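Local atomic coordinates of esterase (Rhizomucor miehei CAU432, PDB entry 4WY8), a protein that probably hydrolyses carboxylic ester bonds as a fungal carboxylesterase of the alpha/beta hydrolase fold. Residues V109-A114 / K316-E321. Sequence-based numbering, arbitrary orientation.
Sequences VRARAA and KTWKLE
The indole of Trp318 carries this contact, its six-membered ring directed at the turn that ends helix 101-111. At the ring edge, near its plane, lies Ala111 O, 3.9 Å from Trp318 CZ3, a van der Waals approach to the rim. Trp318 CH2 meets both methyl groups: Ala111 CB at 4.2 Å and, obliquely to the ring, Ala113 CB at 4.2 Å. With CG anti to its own carbonyl carbon (chi1 -64°), the indole bridges the two backbones, whose CA atoms at Ala111 and Trp318 stay 10.9 Å apart. Arg112, the first residue past the helix to leave helical phi/psi (phi 52°), lies between the two alanines, and the CB atoms of Ala111 and Ala113 both point toward helix 301-322. All three touching residues are buried, and no hydrogen bond crosses between the segments. At the five-membered ring, Trp318 NE1 gives a weak hydrogen bond to Lys157 O, and the Trp318 side chain also touches Pro82. Next to the contact, Arg110 links the same two helices through a salt bridge to Asp308. Trp318 thus joins the C-terminal helix 301-322 to the turn leading from helix 101-111 into strand 114-118 of the central sheet, a helix-to-turn packing within an alpha/beta hydrolase fold.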
loop_
_atom_site.group_PDB
_atom_site.type_symbol
_atom_site.label_atom_id
_atom_site.label_comp_id
_atom_site.label_asym_id
_atom_site.label_seq_id
_atom_site.Cartn_x
_atom_site.Cartn_y
_atom_site.Cartn_z
ATOM N N VAL A 109 7.134 -0.182 -18.011
ATOM C CA VAL A 109 5.986 0.323 -18.782
ATOM C C VAL A 109 4.882 0.909 -17.912
ATOM O O VAL A 109 4.132 1.794 -18.359
ATOM C CB VAL A 109 5.356 -0.764 -19.682
ATOM C CG1 VAL A 109 6.422 -1.329 -20.640
ATOM C CG2 VAL A 109 4.776 -1.884 -18.829
ATOM N N ARG A 110 4.777 0.468 -16.664
ATOM C CA ARG A 110 3.735 1.029 -15.807
ATOM C C ARG A 110 4.118 2.434 -15.343
ATOM O O ARG A 110 3.282 3.305 -15.278
ATOM C CB ARG A 110 3.461 0.129 -14.608
ATOM C CG ARG A 110 2.804 -1.198 -14.984
ATOM C CD ARG A 110 2.478 -2.003 -13.735
ATOM N NE ARG A 110 2.306 -3.429 -14.009
ATOM C CZ ARG A 110 1.608 -4.262 -13.239
ATOM N NH1 ARG A 110 0.994 -3.806 -12.145
ATOM N NH2 ARG A 110 1.537 -5.555 -13.552
ATOM N N ALA A 111 5.388 2.652 -15.032
ATOM C CA ALA A 111 5.823 3.961 -14.555
ATOM C C ALA A 111 6.152 4.886 -15.719
ATOM O O ALA A 111 6.265 6.095 -15.535
ATOM C CB ALA A 111 7.041 3.820 -13.633
ATOM N N ARG A 112 6.280 4.313 -16.916
ATOM C CA ARG A 112 6.752 5.055 -18.090
ATOM C C ARG A 112 8.060 5.749 -17.747
ATOM O O ARG A 112 8.183 6.967 -17.847
ATOM C CB ARG A 112 5.695 6.059 -18.586
ATOM C CG ARG A 112 4.500 5.372 -19.232
ATOM C CD ARG A 112 3.570 6.337 -19.980
ATOM N NE ARG A 112 4.250 6.996 -21.092
ATOM C CZ ARG A 112 4.416 6.439 -22.288
ATOM N NH1 ARG A 112 3.955 5.216 -22.521
ATOM N NH2 ARG A 112 5.048 7.099 -23.241
ATOM N N ALA A 113 9.023 4.952 -17.307
ATOM C CA ALA A 113 10.286 5.463 -16.812
ATOM C C ALA A 113 11.406 4.749 -17.515
ATOM O O ALA A 113 11.172 3.718 -18.161
ATOM C CB ALA A 113 10.388 5.257 -15.310
ATOM N N ALA A 114 12.614 5.300 -17.428
ATOM C CA ALA A 114 13.805 4.555 -17.801
ATOM C C ALA A 114 14.287 3.819 -16.568
ATOM O O ALA A 114 14.669 4.446 -15.572
ATOM C CB ALA A 114 14.910 5.474 -18.343
ATOM N N LYS A 316 3.469 10.485 -7.332
ATOM C CA LYS A 316 3.381 11.586 -6.362
ATOM C C LYS A 316 4.774 12.222 -6.080
ATOM O O LYS A 316 4.911 13.451 -6.043
ATOM C CB LYS A 316 2.718 11.119 -5.063
ATOM C CG LYS A 316 2.674 12.188 -3.964
ATOM C CD LYS A 316 2.121 13.516 -4.506
ATOM C CE LYS A 316 0.691 13.352 -5.039
ATOM N NZ LYS A 316 -0.332 13.182 -3.963
ATOM N N THR A 317 5.798 11.391 -5.882
ATOM C CA THR A 317 7.167 11.888 -5.677
ATOM C C THR A 317 7.603 12.882 -6.783
ATOM O O THR A 317 8.085 14.001 -6.513
ATOM C CB THR A 317 8.170 10.712 -5.625
ATOM O OG1 THR A 317 7.780 9.781 -4.606
ATOM C CG2 THR A 317 9.563 11.211 -5.342
ATOM N N TRP A 318 7.409 12.472 -8.032
ATOM C CA TRP A 318 7.774 13.300 -9.182
ATOM C C TRP A 318 6.925 14.569 -9.243
ATOM O O TRP A 318 7.441 15.634 -9.571
ATOM C CB TRP A 318 7.626 12.495 -10.480
ATOM C CG TRP A 318 8.579 11.335 -10.549
ATOM C CD1 TRP A 318 9.813 11.260 -9.968
ATOM C CD2 TRP A 318 8.379 10.079 -11.231
ATOM N NE1 TRP A 318 10.393 10.044 -10.252
ATOM C CE2 TRP A 318 9.532 9.302 -11.011
ATOM C CE3 TRP A 318 7.338 9.544 -12.001
ATOM C CZ2 TRP A 318 9.673 8.010 -11.542
ATOM C CZ3 TRP A 318 7.477 8.258 -12.510
ATOM C CH2 TRP A 318 8.637 7.510 -12.278
ATOM N N LYS A 319 5.647 14.475 -8.870
ATOM C CA LYS A 319 4.820 15.683 -8.816
ATOM C C LYS A 319 5.362 16.674 -7.802
ATOM O O LYS A 319 5.351 17.881 -8.056
ATOM C CB LYS A 319 3.354 15.367 -8.480
ATOM C CG LYS A 319 2.527 14.853 -9.662
ATOM C CD LYS A 319 1.073 14.543 -9.271
ATOM C CE LYS A 319 0.408 13.670 -10.342
ATOM N NZ LYS A 319 -1.012 13.282 -10.032
ATOM N N LEU A 320 5.864 16.200 -6.684
ATOM C CA LEU A 320 6.410 17.029 -5.666
ATOM C C LEU A 320 7.590 17.816 -6.161
ATOM O O LEU A 320 7.762 18.927 -5.779
ATOM C CB LEU A 320 6.822 16.218 -4.447
ATOM C CG LEU A 320 5.707 15.613 -3.641
ATOM C CD1 LEU A 320 6.175 14.453 -2.826
ATOM C CD2 LEU A 320 4.908 16.561 -2.801
ATOM N N GLU A 321 8.381 17.208 -7.023
ATOM C CA GLU A 321 9.574 17.793 -7.554
ATOM C C GLU A 321 9.260 18.897 -8.565
ATOM O O GLU A 321 9.892 19.915 -8.620
ATOM C CB GLU A 321 10.370 16.747 -8.333
ATOM C CG GLU A 321 10.896 15.513 -7.628
ATOM C CD GLU A 321 11.496 15.780 -6.282
ATOM O OE1 GLU A 321 12.555 16.427 -6.182
ATOM O OE2 GLU A 321 10.906 15.282 -5.335
#